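Local atomic coordinates of phosphatase YwpJ (PDB entry 1NRW), a protein that removes phosphate in vitro from phosphorylated five- and six-carbon sugars and nucleoside monophosphates, and less readily from FMN, as a magnesium-dependent phosphatase of the HAD-like superfamily. Residues E193-E196 / D197-L200; D92-S95 / W96-S99; V147-Q151 / S152-Y156. One frame throughout, in Å; residues are numbered along the deposited sequence.

Overall arrangement
From the N terminus, the chain reaches contact 2 (92-99) first, which closes no loop and lies within helix 87-99. Contact 3 (147-156) follows and bridges the end of helix 138-150 to strand 154-156; contact 1 (193-200) comes last, closing the loop after helix 182-192 with a beta turn. Each is local and finished before the next begins, so none nests or crosses. Contacts 1 and 3 lead into the two outermost strands of one six-stranded mixed sheet, their centres about 29 Å apart. Contact 2 packs on that sheet and touches contact 1 directly, I93 CD1 lying 3.8 Å from L198 CD1. Together they illustrate how helices are joined to, and laid against, a sheet.

Contact 1. Residues E193-E196 / D197-L200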
loop_
_atom_site.group_PDB
_atom_site.type_symbol
_atom_site.label_atom_id
_atom_site.label_comp_id
_atom_site.label_asym_id
_atom_site.label_seq_id
_atom_site.Cartn_x
_atom_site.Cartn_y
_atom_site.Cartn_z
ATOM N N GLU A 193 -8.798 -12.633 -11.172
ATOM C CA GLU A 193 -8.637 -11.588 -12.175
ATOM C C GLU A 193 -9.936 -11.174 -12.872
ATOM O O GLU A 193 -10.034 -10.060 -13.385
ATOM C CB GLU A 193 -7.578 -12.001 -13.208
ATOM C CG GLU A 193 -7.991 -13.087 -14.185
ATOM C CD GLU A 193 -6.842 -13.509 -15.092
ATOM O OE1 GLU A 193 -5.968 -12.662 -15.371
ATOM O OE2 GLU A 193 -6.815 -14.678 -15.533
ATOM N N HIS A 194 -10.934 -12.055 -12.876
ATOM C CA HIS A 194 -12.215 -11.750 -13.515
ATOM C C HIS A 194 -13.349 -11.474 -12.526
ATOM O O HIS A 194 -14.493 -11.270 -12.936
ATOM C CB HIS A 194 -12.635 -12.891 -14.448
ATOM C CG HIS A 194 -11.751 -13.057 -15.643
ATOM N ND1 HIS A 194 -11.538 -12.048 -16.557
ATOM C CD2 HIS A 194 -11.030 -14.118 -16.079
ATOM C CE1 HIS A 194 -10.724 -12.478 -17.504
ATOM N NE2 HIS A 194 -10.401 -13.732 -17.238
ATOM N N ALA A 195 -13.039 -11.471 -11.232
ATOM C CA ALA A 195 -14.052 -11.212 -10.210
ATOM C C ALA A 195 -14.424 -9.731 -10.226
ATOM O O ALA A 195 -13.641 -8.875 -9.808
ATOM C CB ALA A 195 -13.528 -11.615 -8.836
ATOM N N GLU A 196 -15.631 -9.437 -10.700
ATOM C CA GLU A 196 -16.096 -8.060 -10.810
ATOM C C GLU A 196 -16.438 -7.385 -9.487
ATOM O O GLU A 196 -16.619 -6.169 -9.438
ATOM C CB GLU A 196 -17.301 -8.006 -11.753
ATOM C CG GLU A 196 -17.061 -8.742 -13.060
ATOM C CD GLU A 196 -17.387 -7.904 -14.277
ATOM O OE1 GLU A 196 -16.803 -6.807 -14.417
ATOM O OE2 GLU A 196 -18.222 -8.342 -15.097
ATOM N N ASP A 197 -16.530 -8.168 -8.416
ATOM C CA ASP A 197 -16.848 -7.617 -7.105
ATOM C C ASP A 197 -15.575 -7.340 -6.306
ATOM O O ASP A 197 -15.639 -6.918 -5.154
ATOM C CB ASP A 197 -17.743 -8.588 -6.325
ATOM C CG ASP A 197 -17.086 -9.940 -6.097
ATOM O OD1 ASP A 197 -16.538 -10.507 -7.064
ATOM O OD2 ASP A 197 -17.122 -10.440 -4.953
ATOM N N LEU A 198 -14.423 -7.564 -6.928
ATOM C CA LEU A 198 -13.145 -7.362 -6.249
ATOM C C LEU A 198 -12.125 -6.577 -7.059
ATOM O O LEU A 198 -12.257 -6.423 -8.275
ATOM C CB LEU A 198 -12.528 -8.720 -5.906
ATOM C CG LEU A 198 -13.311 -9.667 -4.996
ATOM C CD1 LEU A 198 -12.616 -11.030 -4.959
ATOM C CD2 LEU A 198 -13.419 -9.066 -3.601
ATOM N N THR A 199 -11.109 -6.078 -6.361
ATOM C CA THR A 199 -9.999 -5.363 -6.979
ATOM C C THR A 199 -8.788 -6.269 -6.720
ATOM O O THR A 199 -8.524 -6.647 -5.575
ATOM C CB THR A 199 -9.748 -3.982 -6.324
ATOM O OG1 THR A 199 -10.810 -3.080 -6.669
ATOM C CG2 THR A 199 -8.428 -3.394 -6.806
ATOM N N LEU A 200 -8.084 -6.644 -7.783
ATOM C CA LEU A 200 -6.909 -7.507 -7.662
ATOM C C LEU A 200 -5.644 -6.766 -8.077
ATOM O O LEU A 200 -5.551 -6.259 -9.197
ATOM C CB LEU A 200 -7.070 -8.756 -8.539
ATOM C CG LEU A 200 -5.809 -9.618 -8.737
ATOM C CD1 LEU A 200 -5.384 -10.235 -7.411
ATOM C CD2 LEU A 200 -6.087 -10.712 -9.762
#
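Between A195 and L198 the backbone folds into a type I beta turn, closed by a bond from L198 N to A195 O of 3.3 Å, with L198 N well above the carbonyl plane of A195. The turn reverses the chain after helix 182-192 and feeds it into strand 198-201. This is a helix-to-strand connection at the edge of the six-stranded mixed sheet, which is probably the cap domain of this Cof-type HAD phosphatase.

Inside the bend the side chain of A195 is directed at the returning chain. Its methyl CB lies 4.0 Å from CD1 of L198, an apolar contact that joins the two arms beside the turn. The same CB meets D197 OD1 at 3.7 Å. That approach follows from the first torsion of D197 (chi1 60°), which sets CG between the backbone N and the carbonyl carbon and brings the carboxylate back over the turn. The charge of D197 is answered from outside, because OD2 forms a salt bridge with NE of R89 on helix 87-99. R89 also touches the side chains of A195 and L198, so one arginine borders both arms. At the corner of the turn, E196 O accepts a hydrogen bond from R213 NH1, and a backbone bond joins D197 to the same residue.

Farther from the turn, E193 and L200 bring the two arms together again. L200 lies against W189 of helix 182-192 and against F208 and L210 of the adjacent strand. Its CD2 methyl rests beside the backbone at the end of the other arm, 3.6 Å from both N and CA of E193 and 4.0 Å from E193 CB.

Contact 2. Residues D92-S95 / W96-S99; sequences DILS and WLES
The last turns of helix 87-99 hold I93 and L97, S95 and S99 in the i to i+4 spacing of an alpha helix. Four successive main-chain bonds run from W96 N to D92 O, L97 N to I93 O, E98 N to L94 O and S99 N to S95 O; the one from L97 N to I93 O is 2.9 Å long. One turn apart, I93 and L97 lie side by side and point the same way, CG2 of I93 reaching CD1 of L97 at 3.8 Å. L97 also bends CG back to 3.3 Å from I93 O, its chi1 of -69° placing that carbon beside its own backbone N.

The two serines turn their hydroxyls onto the main chain. S95 OG sits 2.7 Å from D92 O, with Y91 O also a partner, while S99 OG lies 3.0 Å from S95 O and equally far from W96 O. E98 has its polar partners off the helix: its extended chain carries the carboxylate to Y104 OH, S159 OG and F160 N.

W96 makes a cation-pi contact with R191 of helix 182-192, and its ring meets Y102. The apolar side of the helix packs on the six-stranded sheet, I93, L94 and L97 all touching I175 of strand 172-178, with L210 beside I93 and F208 beside L97 from strand 207-212.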
loop_
_atom_site.group_PDB
_atom_site.type_symbol
_atom_site.label_atom_id
_atom_site.label_comp_id
_atom_site.label_asym_id
_atom_site.label_seq_id
_atom_site.Cartn_x
_atom_site.Cartn_y
_atom_site.Cartn_z
ATOM N N ASP A 92 -14.967 -16.832 1.655
ATOM C CA ASP A 92 -14.608 -17.629 0.493
ATOM C C ASP A 92 -13.118 -17.507 0.175
ATOM O O ASP A 92 -12.427 -18.506 -0.013
ATOM C CB ASP A 92 -15.434 -17.163 -0.707
ATOM C CG ASP A 92 -15.612 -18.242 -1.747
ATOM O OD1 ASP A 92 -14.593 -18.750 -2.266
ATOM O OD2 ASP A 92 -16.779 -18.584 -2.044
ATOM N N ILE A 93 -12.635 -16.272 0.113
ATOM C CA ILE A 93 -11.234 -16.007 -0.190
ATOM C C ILE A 93 -10.284 -16.596 0.846
ATOM O O ILE A 93 -9.314 -17.271 0.498
ATOM C CB ILE A 93 -10.973 -14.484 -0.283
ATOM C CG1 ILE A 93 -11.784 -13.894 -1.437
ATOM C CG2 ILE A 93 -9.487 -14.218 -0.480
ATOM C CD1 ILE A 93 -11.777 -12.380 -1.489
ATOM N N LEU A 94 -10.558 -16.336 2.118
ATOM C CA LEU A 94 -9.700 -16.830 3.185
ATOM C C LEU A 94 -9.705 -18.348 3.289
ATOM O O LEU A 94 -8.664 -18.959 3.535
ATOM C CB LEU A 94 -10.105 -16.191 4.515
ATOM C CG LEU A 94 -9.951 -14.663 4.493
ATOM C CD1 LEU A 94 -10.494 -14.053 5.772
ATOM C CD2 LEU A 94 -8.478 -14.307 4.316
ATOM N N SER A 95 -10.868 -18.963 3.095
ATOM C CA SER A 95 -10.947 -20.417 3.163
ATOM C C SER A 95 -10.064 -21.009 2.070
ATOM O O SER A 95 -9.345 -21.983 2.300
ATOM C CB SER A 95 -12.393 -20.888 2.977
ATOM O OG SER A 95 -12.886 -20.528 1.700
ATOM N N TRP A 96 -10.110 -20.410 0.882
ATOM C CA TRP A 96 -9.305 -20.887 -0.239
ATOM C C TRP A 96 -7.808 -20.680 0.008
ATOM O O TRP A 96 -7.010 -21.603 -0.173
ATOM C CB TRP A 96 -9.712 -20.174 -1.535
ATOM C CG TRP A 96 -9.013 -20.727 -2.748
ATOM C CD1 TRP A 96 -9.277 -21.911 -3.376
ATOM C CD2 TRP A 96 -7.894 -20.148 -3.435
ATOM N NE1 TRP A 96 -8.389 -22.107 -4.410
ATOM C CE2 TRP A 96 -7.530 -21.042 -4.469
ATOM C CE3 TRP A 96 -7.163 -18.962 -3.278
ATOM C CZ2 TRP A 96 -6.464 -20.788 -5.339
ATOM C CZ3 TRP A 96 -6.100 -18.710 -4.147
ATOM C CH2 TRP A 96 -5.764 -19.621 -5.163
ATOM N N LEU A 97 -7.424 -19.473 0.419
ATOM C CA LEU A 97 -6.015 -19.183 0.675
ATOM C C LEU A 97 -5.423 -20.112 1.729
ATOM O O LEU A 97 -4.317 -20.623 1.569
ATOM C CB LEU A 97 -5.837 -17.729 1.130
ATOM C CG LEU A 97 -6.101 -16.656 0.072
ATOM C CD1 LEU A 97 -6.047 -15.271 0.708
ATOM C CD2 LEU A 97 -5.070 -16.781 -1.040
ATOM N N GLU A 98 -6.163 -20.328 2.808
ATOM C CA GLU A 98 -5.675 -21.182 3.881
ATOM C C GLU A 98 -5.612 -22.648 3.462
ATOM O O GLU A 98 -4.631 -23.332 3.739
ATOM C CB GLU A 98 -6.558 -21.015 5.121
ATOM C CG GLU A 98 -6.063 -21.758 6.349
ATOM C CD GLU A 98 -6.826 -21.371 7.600
ATOM O OE1 GLU A 98 -6.634 -20.238 8.093
ATOM O OE2 GLU A 98 -7.626 -22.200 8.084
ATOM N N SER A 99 -6.646 -23.126 2.781
ATOM C CA SER A 99 -6.674 -24.520 2.347
ATOM C C SER A 99 -5.609 -24.809 1.293
ATOM O O SER A 99 -5.131 -25.941 1.182
ATOM C CB SER A 99 -8.054 -24.886 1.790
ATOM O OG SER A 99 -8.311 -24.243 0.553
#

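Contact 3. Residues V147-Q151 / S152-Y156; sequences VQYSQ and SGFAY
S152 turns back on Y149 where the C-terminus of helix 138-150 leads into strand 154-156, an edge strand of the six-stranded mixed sheet. Its hydroxyl lies between the backbone N and the carbonyl carbon (chi1 63°), which lets OG and the backbone N of one residue grip the same oxygen, Y149 O. The OG bond is short, 2.5 Å, and lies in the carbonyl plane; the N bond is 2.9 Å, with its donor 64° out of that plane. Two donors from separate directions thus hold a carbonyl at the helix end.

The same OG also stands over one face of the Y149 ring, 3.8 Å above its plane and toward the rim. Replacing S152 by an alanine removes the hydroxyl, and Y149 O would probably keep just the S152 N-H of these two donors, so that the turn back onto the helix end is held less firmly.

The hydroxyl of S150 returns to V147 O at a very short distance, and Q151, its chain bent at chi2, bonds through NE2 to S150 OG. Q148 OE1 is hydrogen-bonded to H20 ND1. Y149 reaches the strand because CG is anti to the backbone N (chi1 173°). Its ring and that of F154 cross obliquely, and both touch L121 of helix 118-132. Between them, Y149 CE1 comes within 4.0 Å of F154 CD2.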
loop_
_atom_site.group_PDB
_atom_site.type_symbol
_atom_site.label_atom_id
_atom_site.label_comp_id
_atom_site.label_asym_id
_atom_site.label_seq_id
_atom_site.Cartn_x
_atom_site.Cartn_y
_atom_site.Cartn_z
ATOM N N VAL A 147 13.543 -4.621 11.404
ATOM C CA VAL A 147 13.131 -3.459 12.181
ATOM C C VAL A 147 11.654 -3.206 11.890
ATOM O O VAL A 147 10.867 -2.936 12.797
ATOM C CB VAL A 147 13.951 -2.207 11.809
ATOM C CG1 VAL A 147 13.464 -1.012 12.613
ATOM C CG2 VAL A 147 15.427 -2.456 12.082
ATOM N N GLN A 148 11.281 -3.312 10.620
ATOM C CA GLN A 148 9.897 -3.114 10.201
ATOM C C GLN A 148 8.953 -4.092 10.902
ATOM O O GLN A 148 7.906 -3.708 11.428
ATOM C CB GLN A 148 9.771 -3.322 8.695
ATOM C CG GLN A 148 8.363 -3.100 8.171
ATOM C CD GLN A 148 7.942 -1.652 8.299
ATOM O OE1 GLN A 148 8.644 -0.759 7.834
ATOM N NE2 GLN A 148 6.797 -1.409 8.926
ATOM N N TYR A 149 9.319 -5.368 10.882
ATOM C CA TYR A 149 8.500 -6.389 11.512
ATOM C C TYR A 149 8.363 -6.140 13.011
ATOM O O TYR A 149 7.301 -6.371 13.591
ATOM C CB TYR A 149 9.114 -7.771 11.289
ATOM C CG TYR A 149 8.409 -8.853 12.067
ATOM C CD1 TYR A 149 7.180 -9.354 11.643
ATOM C CD2 TYR A 149 8.944 -9.338 13.259
ATOM C CE1 TYR A 149 6.498 -10.313 12.387
ATOM C CE2 TYR A 149 8.267 -10.296 14.013
ATOM C CZ TYR A 149 7.045 -10.776 13.569
ATOM O OH TYR A 149 6.361 -11.712 14.311
ATOM N N SER A 150 9.438 -5.664 13.631
ATOM C CA SER A 150 9.438 -5.407 15.067
ATOM C C SER A 150 8.419 -4.347 15.474
ATOM O O SER A 150 8.064 -4.242 16.648
ATOM C CB SER A 150 10.836 -4.986 15.536
ATOM O OG SER A 150 11.145 -3.663 15.133
ATOM N N GLN A 151 7.951 -3.564 14.509
ATOM C CA GLN A 151 6.972 -2.518 14.787
ATOM C C GLN A 151 5.616 -2.888 14.201
ATOM O O GLN A 151 4.709 -2.058 14.121
ATOM C CB GLN A 151 7.441 -1.185 14.196
ATOM C CG GLN A 151 8.786 -0.711 14.721
ATOM C CD GLN A 151 8.811 -0.592 16.233
ATOM O OE1 GLN A 151 7.997 0.119 16.826
ATOM N NE2 GLN A 151 9.748 -1.291 16.865
ATOM N N SER A 152 5.482 -4.147 13.801
ATOM C CA SER A 152 4.249 -4.631 13.205
ATOM C C SER A 152 3.109 -4.733 14.212
ATOM O O SER A 152 3.327 -4.714 15.425
ATOM C CB SER A 152 4.484 -5.997 12.557
ATOM O OG SER A 152 4.863 -6.967 13.524
ATOM N N GLY A 153 1.893 -4.839 13.690
ATOM C CA GLY A 153 0.717 -4.940 14.536
ATOM C C GLY A 153 -0.118 -6.139 14.139
ATOM O O GLY A 153 -1.323 -6.028 13.896
ATOM N N PHE A 154 0.535 -7.293 14.065
ATOM C CA PHE A 154 -0.144 -8.528 13.699
ATOM C C PHE A 154 -0.840 -9.150 14.898
ATOM O O PHE A 154 -0.431 -8.959 16.045
ATOM C CB PHE A 154 0.851 -9.542 13.132
ATOM C CG PHE A 154 1.469 -9.125 11.831
ATOM C CD1 PHE A 154 0.701 -9.062 10.675
ATOM C CD2 PHE A 154 2.817 -8.801 11.762
ATOM C CE1 PHE A 154 1.266 -8.680 9.461
ATOM C CE2 PHE A 154 3.397 -8.415 10.555
ATOM C CZ PHE A 154 2.619 -8.355 9.401
ATOM N N ALA A 155 -1.898 -9.892 14.610
ATOM C CA ALA A 155 -2.667 -10.598 15.621
ATOM C C ALA A 155 -2.747 -12.022 15.092
ATOM O O ALA A 155 -3.183 -12.247 13.965
ATOM C CB ALA A 155 -4.057 -9.995 15.744
ATOM N N TYR A 156 -2.309 -12.982 15.898
ATOM C CA TYR A 156 -2.312 -14.378 15.486
ATOM C C TYR A 156 -3.661 -15.070 15.590
ATOM O O TYR A 156 -4.430 -14.832 16.523
ATOM C CB TYR A 156 -1.298 -15.170 16.316
ATOM C CG TYR A 156 -1.376 -16.665 16.095
ATOM C CD1 TYR A 156 -0.816 -17.254 14.962
ATOM C CD2 TYR A 156 -2.043 -17.488 17.003
ATOM C CE1 TYR A 156 -0.920 -18.627 14.737
ATOM C CE2 TYR A 156 -2.154 -18.860 16.788
ATOM C CZ TYR A 156 -1.591 -19.422 15.654
ATOM O OH TYR A 156 -1.704 -20.776 15.434
#